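Local coordinates for protein glycoside hydrolase family 31 (Kribbella flavida DSM 17836, PDB 5X3I) that hydrolyses the alpha-1,3-glucosidic linkages of the cyclic tetrasaccharide cyclobis-(1-6)-alpha-nigerosyl inside the cell, yielding isomaltose, at residues M592-E597 against T609-A614. The protein carries 1 engineered substitution. Sequence-based numbering, arbitrary orientation.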
loop_
_atom_site.group_PDB
_atom_site.type_symbol
_atom_site.label_atom_id
_atom_site.label_comp_id
_atom_site.label_asym_id
_atom_site.label_seq_id
_atom_site.Cartn_x
_atom_site.Cartn_y
_atom_site.Cartn_z
ATOM N N MET A 592 0.979 13.593 -9.675
ATOM C CA MET A 592 2.240 14.276 -9.459
ATOM C C MET A 592 2.222 14.894 -8.076
ATOM O O MET A 592 1.399 15.782 -7.787
ATOM C CB MET A 592 2.469 15.342 -10.538
ATOM C CG MET A 592 3.816 16.029 -10.442
ATOM S SD MET A 592 4.010 17.374 -11.621
ATOM C CE MET A 592 5.754 17.703 -11.398
ATOM N N GLN A 593 3.094 14.386 -7.209
ATOM C CA GLN A 593 3.103 14.769 -5.800
ATOM C C GLN A 593 4.507 14.734 -5.207
ATOM O O GLN A 593 5.262 13.792 -5.460
ATOM C CB GLN A 593 2.183 13.833 -4.997
ATOM C CG GLN A 593 2.083 14.150 -3.505
ATOM C CD GLN A 593 2.636 13.054 -2.583
ATOM O OE1 GLN A 593 2.176 12.902 -1.458
ATOM N NE2 GLN A 593 3.639 12.315 -3.048
ATOM N N TYR A 594 4.843 15.717 -4.379
ATOM C CA TYR A 594 6.054 15.621 -3.577
ATOM C C TYR A 594 5.677 15.591 -2.104
ATOM O O TYR A 594 4.606 16.048 -1.720
ATOM C CB TYR A 594 7.040 16.764 -3.871
ATOM C CG TYR A 594 6.624 18.173 -3.449
ATOM C CD1 TYR A 594 6.688 18.574 -2.124
ATOM C CD2 TYR A 594 6.239 19.117 -4.393
ATOM C CE1 TYR A 594 6.337 19.860 -1.741
ATOM C CE2 TYR A 594 5.880 20.420 -4.014
ATOM C CZ TYR A 594 5.940 20.779 -2.688
ATOM O OH TYR A 594 5.595 22.043 -2.298
ATOM N N HIS A 595 6.568 15.034 -1.291
ATOM C CA HIS A 595 6.301 14.810 0.123
ATOM C C HIS A 595 7.610 14.663 0.894
ATOM O O HIS A 595 8.648 14.379 0.305
ATOM C CB HIS A 595 5.417 13.569 0.285
ATOM C CG HIS A 595 5.020 13.276 1.698
ATOM N ND1 HIS A 595 4.596 14.247 2.573
ATOM C CD2 HIS A 595 4.973 12.107 2.383
ATOM C CE1 HIS A 595 4.310 13.696 3.738
ATOM N NE2 HIS A 595 4.527 12.396 3.647
ATOM N N SER A 596 7.565 14.865 2.204
ATOM C CA SER A 596 8.752 14.711 3.032
ATOM C C SER A 596 8.402 14.167 4.414
ATOM O O SER A 596 7.389 14.535 5.003
ATOM C CB SER A 596 9.503 16.047 3.158
ATOM O OG SER A 596 8.789 16.978 3.943
ATOM N N GLU A 597 9.266 13.287 4.916
ATOM C CA GLU A 597 9.071 12.590 6.187
ATOM C C GLU A 597 9.327 13.487 7.392
ATOM O O GLU A 597 10.116 14.420 7.310
ATOM C CB GLU A 597 10.007 11.369 6.244
ATOM C CG GLU A 597 9.773 10.411 7.400
ATOM C CD GLU A 597 10.640 9.154 7.303
ATOM O OE1 GLU A 597 11.840 9.256 6.984
ATOM O OE2 GLU A 597 10.105 8.065 7.540
ATOM N N THR A 609 10.174 20.490 -1.171
ATOM C CA THR A 609 9.798 21.613 -2.038
ATOM C C THR A 609 10.901 21.939 -3.059
ATOM O O THR A 609 12.077 21.764 -2.787
ATOM C CB THR A 609 9.477 22.886 -1.224
ATOM O OG1 THR A 609 10.653 23.344 -0.544
ATOM C CG2 THR A 609 8.359 22.616 -0.229
ATOM N N PRO A 610 10.516 22.395 -4.250
ATOM C CA PRO A 610 11.519 22.715 -5.275
ATOM C C PRO A 610 12.547 23.733 -4.784
ATOM O O PRO A 610 13.730 23.597 -5.081
ATOM C CB PRO A 610 10.685 23.300 -6.418
ATOM C CG PRO A 610 9.325 22.782 -6.209
ATOM C CD PRO A 610 9.143 22.604 -4.733
ATOM N N TRP A 611 12.107 24.727 -4.021
ATOM C CA TRP A 611 13.017 25.768 -3.581
ATOM C C TRP A 611 13.933 25.298 -2.465
ATOM O O TRP A 611 15.077 25.732 -2.392
ATOM C CB TRP A 611 12.254 27.019 -3.135
ATOM C CG TRP A 611 11.240 26.804 -2.057
ATOM C CD1 TRP A 611 11.434 26.925 -0.718
ATOM C CD2 TRP A 611 9.861 26.463 -2.233
ATOM N NE1 TRP A 611 10.266 26.675 -0.045
ATOM C CE2 TRP A 611 9.286 26.384 -0.955
ATOM C CE3 TRP A 611 9.060 26.215 -3.348
ATOM C CZ2 TRP A 611 7.950 26.062 -0.761
ATOM C CZ3 TRP A 611 7.737 25.889 -3.155
ATOM C CH2 TRP A 611 7.192 25.821 -1.872
ATOM N N HIS A 612 13.447 24.428 -1.586
ATOM C CA HIS A 612 14.338 23.920 -0.550
ATOM C C HIS A 612 15.390 22.997 -1.146
ATOM O O HIS A 612 16.526 22.960 -0.682
ATOM C CB HIS A 612 13.592 23.185 0.549
ATOM C CG HIS A 612 14.480 22.773 1.676
ATOM N ND1 HIS A 612 15.136 23.687 2.470
ATOM C CD2 HIS A 612 14.857 21.552 2.118
ATOM C CE1 HIS A 612 15.865 23.046 3.364
ATOM N NE2 HIS A 612 15.710 21.750 3.175
ATOM N N VAL A 613 15.004 22.249 -2.171
ATOM C CA VAL A 613 15.949 21.383 -2.853
ATOM C C VAL A 613 17.011 22.253 -3.532
ATOM O O VAL A 613 18.203 21.963 -3.450
ATOM C CB VAL A 613 15.253 20.467 -3.877
ATOM C CG1 VAL A 613 16.275 19.762 -4.749
ATOM C CG2 VAL A 613 14.375 19.440 -3.159
ATOM N N ALA A 614 16.566 23.330 -4.175
ATOM C CA ALA A 614 17.475 24.291 -4.787
ATOM C C ALA A 614 18.438 24.837 -3.752
ATOM O O ALA A 614 19.637 24.885 -3.984
ATOM C CB ALA A 614 16.702 25.429 -5.444
#
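Over one face of the Tyr594 ring lies the backbone of Thr609: its CA sits 4.2 Å from the ring centroid, 25° off the normal, which meets the geometry of a CH-pi contact. On the Trp611 ring, one face carries Thr609 OG1, 3.3 Å above the plane and displaced toward the rim, while the hydroxyl of Tyr594 approaches that ring obliquely, OH to CH2 4.1 Å. Thr609 CG2 reaches the phenol end, 3.5 Å from Tyr594 OH, and Pro610 CD adds an apolar touch 4.0 Å from Tyr594 CE2. Thr609 is also the N-cap of helix 610-617. Its OG1 is tucked between its own backbone N and carbonyl carbon (chi1 65°), where it accepts from His612 N at 3.2 Å; one residue thus caps the helix and packs on the tyrosine. Tyr594 OH is hydrogen-bonded to His321 NE2 of helix 311-323, and the His321 ring meets Trp611 edge-to-face. A leucine in place of Tyr594 has neither ring face nor hydroxyl, and would probably leave Thr609 CA without its CH-pi partner and His321 NE2 without this bond. The contact joins the chain just beyond strand 591-593, the eighth parallel strand of the TIM barrel, to helix 610-617; Tyr594 also touches strand 302-304, Trp611 packs on helix 311-323, and Pro610 meets helix 622-650.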